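Local structure of MGS-M4 (Unidentified, 4Q3M) at residues 25-30 against 48-53; 29-34 against 56-61; 158-163 against 263-268; 164-169 against 257-262. The protein probably acts as an oxidoreductase of the aldo-keto reductase family, built on an alpha/beta (TIM) barrel, although its natural substrate is unknown. All blocks are in the same frame, centred on the assembly; numbering follows the deposited sequence.

Contact 1 (25-30 against 48-53); sequences NDAYNA and YGNEEE
Glu53 carries the polar part of this contact, its carboxylate presented to the N-terminal end of helix 26-37. Asn25 N donates to Glu53 OE2 at 3.0 Å, almost straight with an N-H...O angle of 177°, yet meets the oxygen from above the carboxylate plane, 38° out of it. The second oxygen, Glu53 OE1, takes a weak bond from Tyr28 N at 3.4 Å. Beyond CG the glutamate chain is extended (chi2 -174°), which carries the carboxylate across to the backbone N-H groups. Asn25 sits at the N-cap position but its own side chain makes no capping bond; the Glu53 carboxylate bonds to backbone N-H groups at this helix start, and the positive end of the helix dipole probably stabilises its negative charge. With an alanine at Glu53, Asn25 N would probably lose this acceptor, and Tyr28 N its weak one.

The remaining contacts are packing. Ala27 CB lies 3.8 Å from Asn50 CB and 3.4 Å from Glu53 OE1, while the amide oxygen of Asn50 turns to Thr44. The CB atoms of Tyr28 and Glu53 meet at 4.0 Å, and Glu53 O lies at the edge of the Tyr28 ring, in its plane, 3.6 Å from Tyr28 CD1. The arrangement joins the beginnings of two successive outer helices, 26-37 and 51-59, of the beta/alpha barrel.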
loop_
_atom_site.group_PDB
_atom_site.type_symbol
_atom_site.label_atom_id
_atom_site.label_comp_id
_atom_site.label_asym_id
_atom_site.label_seq_id
_atom_site.Cartn_x
_atom_site.Cartn_y
_atom_site.Cartn_z
ATOM N N ASN A 25 -18.450 11.247 -26.179
ATOM C CA ASN A 25 -17.685 11.024 -27.410
ATOM C C ASN A 25 -16.179 11.277 -27.296
ATOM O O ASN A 25 -15.443 11.111 -28.269
ATOM C CB ASN A 25 -18.264 11.879 -28.542
ATOM C CG ASN A 25 -19.703 11.520 -28.861
ATOM O OD1 ASN A 25 -20.121 10.375 -28.686
ATOM N ND2 ASN A 25 -20.470 12.499 -29.327
ATOM N N ASP A 26 -15.722 11.673 -26.113
ATOM C CA ASP A 26 -14.293 11.823 -25.873
ATOM C C ASP A 26 -13.656 10.448 -25.723
ATOM O O ASP A 26 -12.498 10.247 -26.085
ATOM C CB ASP A 26 -14.031 12.679 -24.634
ATOM C CG ASP A 26 -14.368 14.142 -24.853
ATOM O OD1 ASP A 26 -13.469 14.905 -25.268
ATOM O OD2 ASP A 26 -15.530 14.530 -24.609
ATOM N N ALA A 27 -14.426 9.506 -25.191
ATOM C CA ALA A 27 -13.985 8.121 -25.092
ATOM C C ALA A 27 -14.082 7.446 -26.454
ATOM O O ALA A 27 -13.226 6.644 -26.823
ATOM C CB ALA A 27 -14.810 7.367 -24.065
ATOM N N TYR A 28 -15.133 7.783 -27.195
ATOM C CA TYR A 28 -15.344 7.244 -28.533
ATOM C C TYR A 28 -14.223 7.657 -29.482
ATOM O O TYR A 28 -13.646 6.819 -30.176
ATOM C CB TYR A 28 -16.697 7.702 -29.087
ATOM C CG TYR A 28 -16.894 7.402 -30.557
ATOM C CD1 TYR A 28 -17.328 6.152 -30.979
ATOM C CD2 TYR A 28 -16.650 8.370 -31.524
ATOM C CE1 TYR A 28 -17.508 5.874 -32.321
ATOM C CE2 TYR A 28 -16.827 8.101 -32.868
ATOM C CZ TYR A 28 -17.256 6.851 -33.261
ATOM O OH TYR A 28 -17.434 6.579 -34.597
ATOM N N ASN A 29 -13.926 8.952 -29.507
ATOM C CA ASN A 29 -12.891 9.487 -30.385
ATOM C C ASN A 29 -11.510 8.930 -30.062
ATOM O O ASN A 29 -10.738 8.606 -30.964
ATOM C CB ASN A 29 -12.860 11.014 -30.306
ATOM C CG ASN A 29 -14.075 11.656 -30.946
ATOM O OD1 ASN A 29 -14.671 11.102 -31.870
ATOM N ND2 ASN A 29 -14.449 12.833 -30.457
ATOM N N ALA A 30 -11.208 8.820 -28.772
ATOM C CA ALA A 30 -9.903 8.353 -28.320
ATOM C C ALA A 30 -9.615 6.928 -28.784
ATOM O O ALA A 30 -8.508 6.627 -29.230
ATOM C CB ALA A 30 -9.809 8.442 -26.804
ATOM N N TYR A 48 -16.239 3.175 -15.493
ATOM C CA TYR A 48 -15.877 4.270 -16.386
ATOM C C TYR A 48 -17.106 4.776 -17.129
ATOM O O TYR A 48 -17.173 5.941 -17.518
ATOM C CB TYR A 48 -14.803 3.830 -17.384
ATOM C CG TYR A 48 -13.514 3.361 -16.748
ATOM C CD1 TYR A 48 -13.149 3.781 -15.474
ATOM C CD2 TYR A 48 -12.660 2.499 -17.422
ATOM C CE1 TYR A 48 -11.971 3.352 -14.890
ATOM C CE2 TYR A 48 -11.479 2.066 -16.847
ATOM C CZ TYR A 48 -11.141 2.495 -15.582
ATOM O OH TYR A 48 -9.967 2.065 -15.006
ATOM N N GLY A 49 -18.076 3.889 -17.324
ATOM C CA GLY A 49 -19.307 4.239 -18.007
ATOM C C GLY A 49 -19.091 4.625 -19.457
ATOM O O GLY A 49 -19.805 5.472 -19.993
ATOM N N ASN A 50 -18.099 4.008 -20.093
ATOM C CA ASN A 50 -17.818 4.280 -21.497
ATOM C C ASN A 50 -17.816 3.014 -22.348
ATOM O O ASN A 50 -17.402 3.040 -23.506
ATOM C CB ASN A 50 -16.481 5.017 -21.646
ATOM C CG ASN A 50 -15.311 4.255 -21.039
ATOM O OD1 ASN A 50 -15.353 3.034 -20.878
ATOM N ND2 ASN A 50 -14.251 4.981 -20.705
ATOM N N GLU A 51 -18.280 1.911 -21.765
ATOM C CA GLU A 51 -18.355 0.633 -22.468
ATOM C C GLU A 51 -19.188 0.748 -23.739
ATOM O O GLU A 51 -18.953 0.039 -24.718
ATOM C CB GLU A 51 -18.943 -0.447 -21.558
ATOM C CG GLU A 51 -18.047 -0.841 -20.398
ATOM C CD GLU A 51 -18.714 -1.830 -19.462
ATOM O OE1 GLU A 51 -19.918 -1.661 -19.178
ATOM O OE2 GLU A 51 -18.034 -2.778 -19.015
ATOM N N GLU A 52 -20.162 1.650 -23.713
ATOM C CA GLU A 52 -21.014 1.903 -24.863
ATOM C C GLU A 52 -20.244 2.595 -25.986
ATOM O O GLU A 52 -20.280 2.156 -27.137
ATOM C CB GLU A 52 -22.220 2.746 -24.451
ATOM C CG GLU A 52 -23.192 2.030 -23.530
ATOM C CD GLU A 52 -24.480 2.803 -23.331
ATOM O OE1 GLU A 52 -24.977 3.395 -24.312
ATOM O OE2 GLU A 52 -24.996 2.820 -22.194
ATOM N N GLU A 53 -19.546 3.674 -25.646
ATOM C CA GLU A 53 -18.793 4.446 -26.630
ATOM C C GLU A 53 -17.568 3.689 -27.132
ATOM O O GLU A 53 -17.195 3.805 -28.300
ATOM C CB GLU A 53 -18.369 5.793 -26.044
ATOM C CG GLU A 53 -19.527 6.723 -25.724
ATOM C CD GLU A 53 -19.066 8.096 -25.281
ATOM O OE1 GLU A 53 -17.838 8.321 -25.219
ATOM O OE2 GLU A 53 -19.930 8.951 -24.996
#

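Contact 2 (29-34 against 56-61); sequences NAVKAA and RAIKDS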
loop_
_atom_site.group_PDB
_atom_site.type_symbol
_atom_site.label_atom_id
_atom_site.label_comp_id
_atom_site.label_asym_id
_atom_site.label_seq_id
_atom_site.Cartn_x
_atom_site.Cartn_y
_atom_site.Cartn_z
ATOM N N ASN A 29 -13.926 8.952 -29.507
ATOM C CA ASN A 29 -12.891 9.487 -30.385
ATOM C C ASN A 29 -11.510 8.930 -30.062
ATOM O O ASN A 29 -10.738 8.606 -30.964
ATOM C CB ASN A 29 -12.860 11.014 -30.306
ATOM C CG ASN A 29 -14.075 11.656 -30.946
ATOM O OD1 ASN A 29 -14.671 11.102 -31.870
ATOM N ND2 ASN A 29 -14.449 12.833 -30.457
ATOM N N ALA A 30 -11.208 8.820 -28.772
ATOM C CA ALA A 30 -9.903 8.353 -28.320
ATOM C C ALA A 30 -9.615 6.928 -28.784
ATOM O O ALA A 30 -8.508 6.627 -29.230
ATOM C CB ALA A 30 -9.809 8.442 -26.804
ATOM N N VAL A 31 -10.617 6.060 -28.677
ATOM C CA VAL A 31 -10.470 4.660 -29.062
ATOM C C VAL A 31 -10.083 4.513 -30.531
ATOM O O VAL A 31 -9.135 3.801 -30.861
ATOM C CB VAL A 31 -11.765 3.863 -28.797
ATOM C CG1 VAL A 31 -11.699 2.496 -29.461
ATOM C CG2 VAL A 31 -12.000 3.719 -27.301
ATOM N N LYS A 32 -10.810 5.197 -31.410
ATOM C CA LYS A 32 -10.542 5.111 -32.842
ATOM C C LYS A 32 -9.242 5.814 -33.216
ATOM O O LYS A 32 -8.487 5.326 -34.057
ATOM C CB LYS A 32 -11.699 5.698 -33.646
ATOM C CG LYS A 32 -11.510 5.579 -35.147
ATOM C CD LYS A 32 -12.624 4.767 -35.775
ATOM C CE LYS A 32 -13.976 5.380 -35.472
ATOM N NZ LYS A 32 -15.066 4.673 -36.188
ATOM N N ALA A 33 -8.983 6.961 -32.591
ATOM C CA ALA A 33 -7.735 7.684 -32.809
ATOM C C ALA A 33 -6.549 6.808 -32.424
ATOM O O ALA A 33 -5.452 6.953 -32.962
ATOM C CB ALA A 33 -7.720 8.981 -32.017
ATOM N N ALA A 34 -6.788 5.894 -31.489
ATOM C CA ALA A 34 -5.785 4.924 -31.078
ATOM C C ALA A 34 -5.750 3.739 -32.040
ATOM O O ALA A 34 -4.680 3.311 -32.471
ATOM C CB ALA A 34 -6.059 4.449 -29.662
ATOM N N ARG A 56 -18.756 0.809 -29.640
ATOM C CA ARG A 56 -19.211 1.283 -30.943
ATOM C C ARG A 56 -18.053 1.812 -31.782
ATOM O O ARG A 56 -18.097 1.767 -33.011
ATOM C CB ARG A 56 -20.280 2.365 -30.777
ATOM C CG ARG A 56 -21.604 1.837 -30.256
ATOM C CD ARG A 56 -22.646 2.938 -30.159
ATOM N NE ARG A 56 -23.903 2.444 -29.603
ATOM C CZ ARG A 56 -24.126 2.279 -28.304
ATOM N NH1 ARG A 56 -23.174 2.569 -27.431
ATOM N NH2 ARG A 56 -25.295 1.824 -27.878
ATOM N N ALA A 57 -17.020 2.314 -31.113
ATOM C CA ALA A 57 -15.825 2.783 -31.803
ATOM C C ALA A 57 -15.076 1.609 -32.420
ATOM O O ALA A 57 -14.409 1.750 -33.445
ATOM C CB ALA A 57 -14.925 3.550 -30.849
ATOM N N ILE A 58 -15.196 0.447 -31.784
ATOM C CA ILE A 58 -14.562 -0.771 -32.271
ATOM C C ILE A 58 -15.277 -1.298 -33.514
ATOM O O ILE A 58 -14.636 -1.767 -34.456
ATOM C CB ILE A 58 -14.537 -1.857 -31.175
ATOM C CG1 ILE A 58 -13.679 -1.394 -29.996
ATOM C CG2 ILE A 58 -14.005 -3.171 -31.724
ATOM C CD1 ILE A 58 -13.649 -2.364 -28.838
ATOM N N LYS A 59 -16.603 -1.209 -33.518
ATOM C CA LYS A 59 -17.395 -1.646 -34.665
ATOM C C LYS A 59 -17.107 -0.817 -35.913
ATOM O O LYS A 59 -16.843 -1.362 -36.985
ATOM C CB LYS A 59 -18.892 -1.578 -34.347
ATOM C CG LYS A 59 -19.416 -2.714 -33.486
ATOM C CD LYS A 59 -20.931 -2.819 -33.601
ATOM C CE LYS A 59 -21.498 -3.831 -32.618
ATOM N NZ LYS A 59 -20.866 -5.170 -32.772
ATOM N N ASP A 60 -17.155 0.503 -35.765
ATOM C CA ASP A 60 -17.056 1.411 -36.902
ATOM C C ASP A 60 -15.628 1.573 -37.427
ATOM O O ASP A 60 -15.397 2.297 -38.395
ATOM C CB ASP A 60 -17.617 2.785 -36.522
ATOM C CG ASP A 60 -19.101 2.745 -36.217
ATOM O OD1 ASP A 60 -19.783 1.809 -36.681
ATOM O OD2 ASP A 60 -19.585 3.655 -35.510
ATOM N N SER A 61 -14.675 0.895 -36.795
ATOM C CA SER A 61 -13.269 1.035 -37.163
ATOM C C SER A 61 -12.895 0.197 -38.384
ATOM O O SER A 61 -11.798 0.342 -38.927
ATOM C CB SER A 61 -12.372 0.651 -35.985
ATOM O OG SER A 61 -12.466 -0.736 -35.707
#
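Two consecutive helices of the barrel's outer layer pack here, Val31 and Lys32 of helix 26-37 facing Ala57 of helix 51-59 and the turn at Asp60 and Ser61. On the buried side Val31 turns CG1 onto the methyl of Ala57, with Val31 CG1 and Ala57 CB 3.7 Å apart; a chi1 of 168° sets that branch opposite the backbone N and aims it at the neighbouring helix. Val31 CG1 lies farther from Ile58 CG1, at 4.4 Å.

Nearer the surface Lys32 leans across the end of helix 51-59. Its chain bends at chi2 and chi3, passing Lys32 CD over Ser61 CB at 4.1 Å and bringing Lys32 NZ to a weak bond with Asp60 O at 3.3 Å. The Asp60 carboxylate is not in contact with the ammonium: Lys32 NZ and Asp60 OD2 are 4.7 Å apart, a distance at which attraction may still be felt. Replacing Lys32 with an alanine would probably leave Asp60 O without this donor and uncover the side of Ser61. Ser61 OG in turn bonds to Ile58 O at 2.7 Å, tying the turn back to the helix. An alanine packed against a valine, with a lysine reaching across the helix end, makes up this helix-helix packing of the TIM barrel shell.

Contact 3 (158-163 against 263-268); sequences QVETHV and KKIFTE
The two backbones stay apart, their closest CA atoms being those of Glu160 and Phe266 at 7.3 Å, and the Glu160 side chain bridges the space from the end of strand 156-160 to the loop 263-268. With CG anti to the backbone N (chi1 171°) and the chain extended beyond it, the glutamate brings both oxygens to the loop.

Glu160 OE2 accepts Ile265 N at 2.8 Å on its syn lone pair, while its anti lone pair takes His162 NE2 at 2.9 Å, Glu160 OE2 lying out of the plane of the imidazole. Glu160 OE1 accepts Phe266 N at 2.9 Å from the syn side but tilted out of the carboxylate plane, and forms a salt bridge with Lys264 NZ, also at 2.9 Å, from the other face of that plane. The Lys264 chain is extended until a bend at chi4 turns the ammonium inward, where Lys264 NZ also donates to a water 2.8 Å away that bonds in turn to Glu160 O.

Apolar groups flank this cluster. Ile265 CD1 lies 3.5 Å from His162 NE2, and the Phe266 ring, its plane 85° from that of the carboxylate, turns an edge to it, with Phe266 CD2 3.3 Å from Glu160 OE1. The other surroundings include Tyr184, whose ring meets that of Phe266, and Glu268 of the second subunit, which packs on Lys264. Four donors divided evenly between two oxygens satisfy this buried carboxylate and fix its rotation; the lysine probably offsets its charge, so one acidic side chain gathers the 263-268 loop onto the end of the strand.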
loop_
_atom_site.group_PDB
_atom_site.type_symbol
_atom_site.label_atom_id
_atom_site.label_comp_id
_atom_site.label_asym_id
_atom_site.label_seq_id
_atom_site.Cartn_x
_atom_site.Cartn_y
_atom_site.Cartn_z
ATOM N N GLN A 158 -3.635 -6.337 -12.814
ATOM C CA GLN A 158 -3.463 -4.938 -13.190
ATOM C C GLN A 158 -3.346 -4.040 -11.962
ATOM O O GLN A 158 -4.314 -3.851 -11.225
ATOM C CB GLN A 158 -4.619 -4.464 -14.073
ATOM C CG GLN A 158 -4.471 -3.023 -14.534
ATOM C CD GLN A 158 -5.651 -2.538 -15.352
ATOM O OE1 GLN A 158 -6.237 -1.497 -15.058
ATOM N NE2 GLN A 158 -6.002 -3.287 -16.392
ATOM N N VAL A 159 -2.158 -3.485 -11.749
ATOM C CA VAL A 159 -1.911 -2.633 -10.590
ATOM C C VAL A 159 -1.180 -1.349 -10.968
ATOM O O VAL A 159 -0.531 -1.275 -12.014
ATOM C CB VAL A 159 -1.090 -3.367 -9.513
ATOM C CG1 VAL A 159 -1.908 -4.489 -8.885
ATOM C CG2 VAL A 159 0.205 -3.904 -10.106
ATOM N N GLU A 160 -1.294 -0.342 -10.108
ATOM C CA GLU A 160 -0.585 0.919 -10.289
ATOM C C GLU A 160 0.918 0.687 -10.308
ATOM O O GLU A 160 1.503 0.263 -9.312
ATOM C CB GLU A 160 -0.946 1.908 -9.181
ATOM C CG GLU A 160 -0.082 3.160 -9.169
ATOM C CD GLU A 160 -0.186 3.930 -7.868
ATOM O OE1 GLU A 160 -1.118 3.655 -7.085
ATOM O OE2 GLU A 160 0.674 4.805 -7.625
ATOM N N THR A 161 1.541 0.961 -11.449
ATOM C CA THR A 161 2.974 0.752 -11.599
ATOM C C THR A 161 3.595 1.823 -12.487
ATOM O O THR A 161 3.199 1.999 -13.640
ATOM C CB THR A 161 3.283 -0.638 -12.188
ATOM O OG1 THR A 161 2.625 -1.649 -11.414
ATOM C CG2 THR A 161 4.780 -0.898 -12.186
ATOM N N HIS A 162 4.566 2.541 -11.936
ATOM C CA HIS A 162 5.292 3.563 -12.675
ATOM C C HIS A 162 6.684 3.749 -12.081
ATOM O O HIS A 162 7.091 2.999 -11.195
ATOM C CB HIS A 162 4.518 4.883 -12.677
ATOM C CG HIS A 162 3.871 5.206 -11.366
ATOM N ND1 HIS A 162 4.591 5.555 -10.244
ATOM C CD2 HIS A 162 2.568 5.234 -11.000
ATOM C CE1 HIS A 162 3.759 5.783 -9.244
ATOM N NE2 HIS A 162 2.525 5.595 -9.675
ATOM N N VAL A 163 7.411 4.750 -12.565
ATOM C CA VAL A 163 8.816 4.912 -12.203
ATOM C C VAL A 163 9.037 5.296 -10.738
ATOM O O VAL A 163 10.144 5.151 -10.220
ATOM C CB VAL A 163 9.498 5.961 -13.099
ATOM C CG1 VAL A 163 9.504 5.497 -14.550
ATOM C CG2 VAL A 163 8.807 7.307 -12.963
ATOM N N LYS A 263 6.089 5.933 -3.241
ATOM C CA LYS A 263 4.901 6.718 -2.929
ATOM C C LYS A 263 3.729 6.273 -3.797
ATOM O O LYS A 263 3.616 6.669 -4.957
ATOM C CB LYS A 263 5.171 8.213 -3.126
ATOM C CG LYS A 263 3.956 9.100 -2.897
ATOM C CD LYS A 263 4.268 10.559 -3.190
ATOM C CE LYS A 263 5.109 11.182 -2.087
ATOM N NZ LYS A 263 4.337 11.340 -0.823
ATOM N N LYS A 264 2.864 5.439 -3.228
ATOM C CA LYS A 264 1.704 4.932 -3.949
ATOM C C LYS A 264 0.635 6.010 -4.082
ATOM O O LYS A 264 0.265 6.656 -3.102
ATOM C CB LYS A 264 1.134 3.699 -3.245
ATOM C CG LYS A 264 -0.057 3.075 -3.951
ATOM C CD LYS A 264 -0.303 1.655 -3.465
ATOM C CE LYS A 264 -1.545 1.060 -4.108
ATOM N NZ LYS A 264 -1.508 1.169 -5.592
ATOM N N ILE A 265 0.140 6.199 -5.300
ATOM C CA ILE A 265 -0.828 7.252 -5.577
ATOM C C ILE A 265 -2.251 6.846 -5.202
ATOM O O ILE A 265 -2.962 7.595 -4.532
ATOM C CB ILE A 265 -0.805 7.659 -7.065
ATOM C CG1 ILE A 265 0.593 8.133 -7.466
ATOM C CG2 ILE A 265 -1.837 8.742 -7.341
ATOM C CD1 ILE A 265 0.714 8.507 -8.927
ATOM N N PHE A 266 -2.661 5.657 -5.630
ATOM C CA PHE A 266 -4.050 5.238 -5.476
ATOM C C PHE A 266 -4.302 4.452 -4.192
ATOM O O PHE A 266 -3.369 4.121 -3.457
ATOM C CB PHE A 266 -4.482 4.420 -6.692
ATOM C CG PHE A 266 -4.516 5.214 -7.965
ATOM C CD1 PHE A 266 -5.620 5.989 -8.284
ATOM C CD2 PHE A 266 -3.439 5.200 -8.836
ATOM C CE1 PHE A 266 -5.652 6.728 -9.452
ATOM C CE2 PHE A 266 -3.465 5.938 -10.005
ATOM C CZ PHE A 266 -4.573 6.702 -10.313
ATOM N N THR A 267 -5.578 4.167 -3.940
ATOM C CA THR A 267 -6.044 3.545 -2.702
ATOM C C THR A 267 -5.249 2.304 -2.302
ATOM O O THR A 267 -4.966 1.443 -3.134
ATOM C CB THR A 267 -7.531 3.155 -2.815
ATOM O OG1 THR A 267 -8.283 4.269 -3.311
ATOM C CG2 THR A 267 -8.085 2.727 -1.462
ATOM N N GLU A 268 -4.889 2.232 -1.023
ATOM C CA GLU A 268 -4.168 1.086 -0.483
ATOM C C GLU A 268 -5.002 -0.181 -0.655
ATOM O O GLU A 268 -6.224 -0.150 -0.504
ATOM C CB GLU A 268 -3.820 1.319 0.991
ATOM C CG GLU A 268 -2.624 0.521 1.496
ATOM C CD GLU A 268 -2.966 -0.923 1.807
ATOM O OE1 GLU A 268 -4.094 -1.180 2.277
ATOM O OE2 GLU A 268 -2.107 -1.801 1.579
HETATM O O HOH W 1 -2.711 -1.228 -7.581
HETATM O O HOH W 2 0.105 -0.604 -6.996
#

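Contact 4 (164-169 against 257-262); sequences TLQNHF and RSVNTG
Thr164 opens the segment by giving its carbonyl oxygen to two successive amides of the facing loop. Gly262 N approaches Thr164 O at 2.7 Å, nearly in line with the carbonyl, and Thr261 N approaches the same Thr164 O obliquely at 2.9 Å, tilted from the carbonyl plane. The threonine side chain lies alongside that of Thr261, Thr164 CB being 3.6 Å from Thr261 OG1. Leu165 then brings CD1 to 3.7 Å from Gly262 O.

At Gln166 the backbone N donates to Asn260 OD1 at 3.0 Å, from 44° above the amide plane. Asn260 CG stands opposite its backbone N (chi1 -175°), which directs the amide to this segment, while ND2 bonds to Asp273 of the second subunit; donor and acceptor partners together settle which way the amide is turned. The Gln166 side chain, extended, packs on Asn260 CB and presents Gln166 OE1 to His168 NE2 at 2.6 Å, a bond lying in both the amide carbonyl plane and the imidazole plane. Next in sequence, Asn167 N bonds to Asn271 of the second subunit.

Held by Gln166, the His168 ring receives the Arg257 guanidinium flat on one face, centres 4.1 Å apart and planes 18° apart. Arg257 also makes a salt bridge to Asp273 of the second subunit. A type I beta turn spans Arg257 to Asn260, and the whole arrangement fastens the C-terminal tail to a barrel loop at the dimer interface.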
loop_
_atom_site.group_PDB
_atom_site.type_symbol
_atom_site.label_atom_id
_atom_site.label_comp_id
_atom_site.label_asym_id
_atom_site.label_seq_id
_atom_site.Cartn_x
_atom_site.Cartn_y
_atom_site.Cartn_z
ATOM N N THR A 164 7.996 5.776 -10.065
ATOM C CA THR A 164 8.117 6.117 -8.649
ATOM C C THR A 164 7.528 5.021 -7.761
ATOM O O THR A 164 7.782 4.985 -6.557
ATOM C CB THR A 164 7.438 7.463 -8.325
ATOM O OG1 THR A 164 6.125 7.493 -8.896
ATOM C CG2 THR A 164 8.251 8.616 -8.893
ATOM N N LEU A 165 6.745 4.131 -8.364
ATOM C CA LEU A 165 6.216 2.959 -7.671
ATOM C C LEU A 165 6.414 1.729 -8.552
ATOM O O LEU A 165 5.497 1.298 -9.252
ATOM C CB LEU A 165 4.736 3.144 -7.330
ATOM C CG LEU A 165 4.098 2.093 -6.417
ATOM C CD1 LEU A 165 4.592 2.249 -4.986
ATOM C CD2 LEU A 165 2.579 2.171 -6.480
ATOM N N GLN A 166 7.618 1.169 -8.511
ATOM C CA GLN A 166 8.043 0.191 -9.509
ATOM C C GLN A 166 7.586 -1.240 -9.221
ATOM O O GLN A 166 7.577 -2.080 -10.122
ATOM C CB GLN A 166 9.566 0.237 -9.652
ATOM C CG GLN A 166 10.094 1.630 -9.976
ATOM C CD GLN A 166 11.555 1.630 -10.372
ATOM O OE1 GLN A 166 12.201 0.583 -10.408
ATOM N NE2 GLN A 166 12.085 2.809 -10.676
ATOM N N ASN A 167 7.215 -1.512 -7.971
ATOM C CA ASN A 167 6.622 -2.796 -7.585
ATOM C C ASN A 167 7.436 -4.025 -7.988
ATOM O O ASN A 167 6.887 -4.980 -8.537
ATOM C CB ASN A 167 5.217 -2.921 -8.183
ATOM C CG ASN A 167 4.297 -1.798 -7.756
ATOM O OD1 ASN A 167 4.422 -1.262 -6.655
ATOM N ND2 ASN A 167 3.363 -1.434 -8.629
ATOM N N HIS A 168 8.737 -4.007 -7.713
ATOM C CA HIS A 168 9.606 -5.122 -8.078
ATOM C C HIS A 168 9.279 -6.392 -7.297
ATOM O O HIS A 168 9.425 -7.501 -7.811
ATOM C CB HIS A 168 11.074 -4.746 -7.869
ATOM C CG HIS A 168 11.591 -3.762 -8.870
ATOM N ND1 HIS A 168 12.194 -4.147 -10.049
ATOM C CD2 HIS A 168 11.589 -2.408 -8.873
ATOM C CE1 HIS A 168 12.544 -3.072 -10.732
ATOM N NE2 HIS A 168 12.187 -2.004 -10.041
ATOM N N PHE A 169 8.838 -6.224 -6.054
ATOM C CA PHE A 169 8.483 -7.357 -5.208
ATOM C C PHE A 169 7.236 -8.055 -5.738
ATOM O O PHE A 169 7.224 -9.273 -5.926
ATOM C CB PHE A 169 8.262 -6.900 -3.764
ATOM C CG PHE A 169 8.033 -8.028 -2.798
ATOM C CD1 PHE A 169 9.101 -8.630 -2.153
ATOM C CD2 PHE A 169 6.752 -8.482 -2.528
ATOM C CE1 PHE A 169 8.896 -9.667 -1.262
ATOM C CE2 PHE A 169 6.541 -9.519 -1.640
ATOM C CZ PHE A 169 7.614 -10.111 -1.004
ATOM N N ARG A 257 15.898 2.779 -12.296
ATOM C CA ARG A 257 15.657 2.018 -11.076
ATOM C C ARG A 257 15.703 2.897 -9.825
ATOM O O ARG A 257 14.938 2.692 -8.882
ATOM C CB ARG A 257 16.679 0.883 -10.952
ATOM C CG ARG A 257 16.531 0.044 -9.695
ATOM C CD ARG A 257 15.164 -0.612 -9.629
ATOM N NE ARG A 257 14.958 -1.330 -8.376
ATOM C CZ ARG A 257 14.433 -0.789 -7.282
ATOM N NH1 ARG A 257 14.058 0.483 -7.282
ATOM N NH2 ARG A 257 14.282 -1.519 -6.186
ATOM N N SER A 258 16.594 3.883 -9.830
ATOM C CA SER A 258 16.827 4.715 -8.653
ATOM C C SER A 258 15.719 5.735 -8.400
ATOM O O SER A 258 15.590 6.249 -7.288
ATOM C CB SER A 258 18.168 5.442 -8.781
ATOM O OG SER A 258 19.249 4.528 -8.759
ATOM N N VAL A 259 14.920 6.029 -9.420
ATOM C CA VAL A 259 13.894 7.061 -9.290
ATOM C C VAL A 259 12.640 6.522 -8.599
ATOM O O VAL A 259 11.631 7.221 -8.487
ATOM C CB VAL A 259 13.520 7.665 -10.662
ATOM C CG1 VAL A 259 14.774 7.928 -11.473
ATOM C CG2 VAL A 259 12.589 6.749 -11.426
ATOM N N ASN A 260 12.715 5.282 -8.126
ATOM C CA ASN A 260 11.648 4.706 -7.317
ATOM C C ASN A 260 11.603 5.352 -5.939
ATOM O O ASN A 260 12.626 5.464 -5.264
ATOM C CB ASN A 260 11.830 3.194 -7.178
ATOM C CG ASN A 260 10.672 2.531 -6.455
ATOM O OD1 ASN A 260 9.513 2.696 -6.833
ATOM N ND2 ASN A 260 10.981 1.781 -5.403
ATOM N N THR A 261 10.416 5.780 -5.522
ATOM C CA THR A 261 10.249 6.407 -4.217
ATOM C C THR A 261 9.364 5.558 -3.313
ATOM O O THR A 261 9.527 5.555 -2.092
ATOM C CB THR A 261 9.640 7.817 -4.339
ATOM O OG1 THR A 261 8.308 7.722 -4.859
ATOM C CG2 THR A 261 10.484 8.685 -5.262
ATOM N N GLY A 262 8.428 4.836 -3.919
ATOM C CA GLY A 262 7.522 3.986 -3.172
ATOM C C GLY A 262 6.273 4.720 -2.729
ATOM O O GLY A 262 5.488 4.203 -1.934
#

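Overall arrangement
The four contacts form two pairs. Contacts 1 and 2, centres about 9 Å apart, share helices 26-37 and 51-59 and touch through Tyr28, whose ring packs on Ala57; together they follow that helix pair from its first turns onward. Contacts 3 and 4, centres about 10 Å apart, bind the tail after helix 250-257 to the loop between strand 156-160 and helix 168-176, contact 4 falling within the chain span of contact 3, and both reach the second subunit. Contacts 1 and 4 lie on opposite sides of the chain's centre, centres about 32 Å apart. Two early helices thus pack as part of the barrel's outer layer, while the late tail closes back on strand 156-160 and joins the dimer.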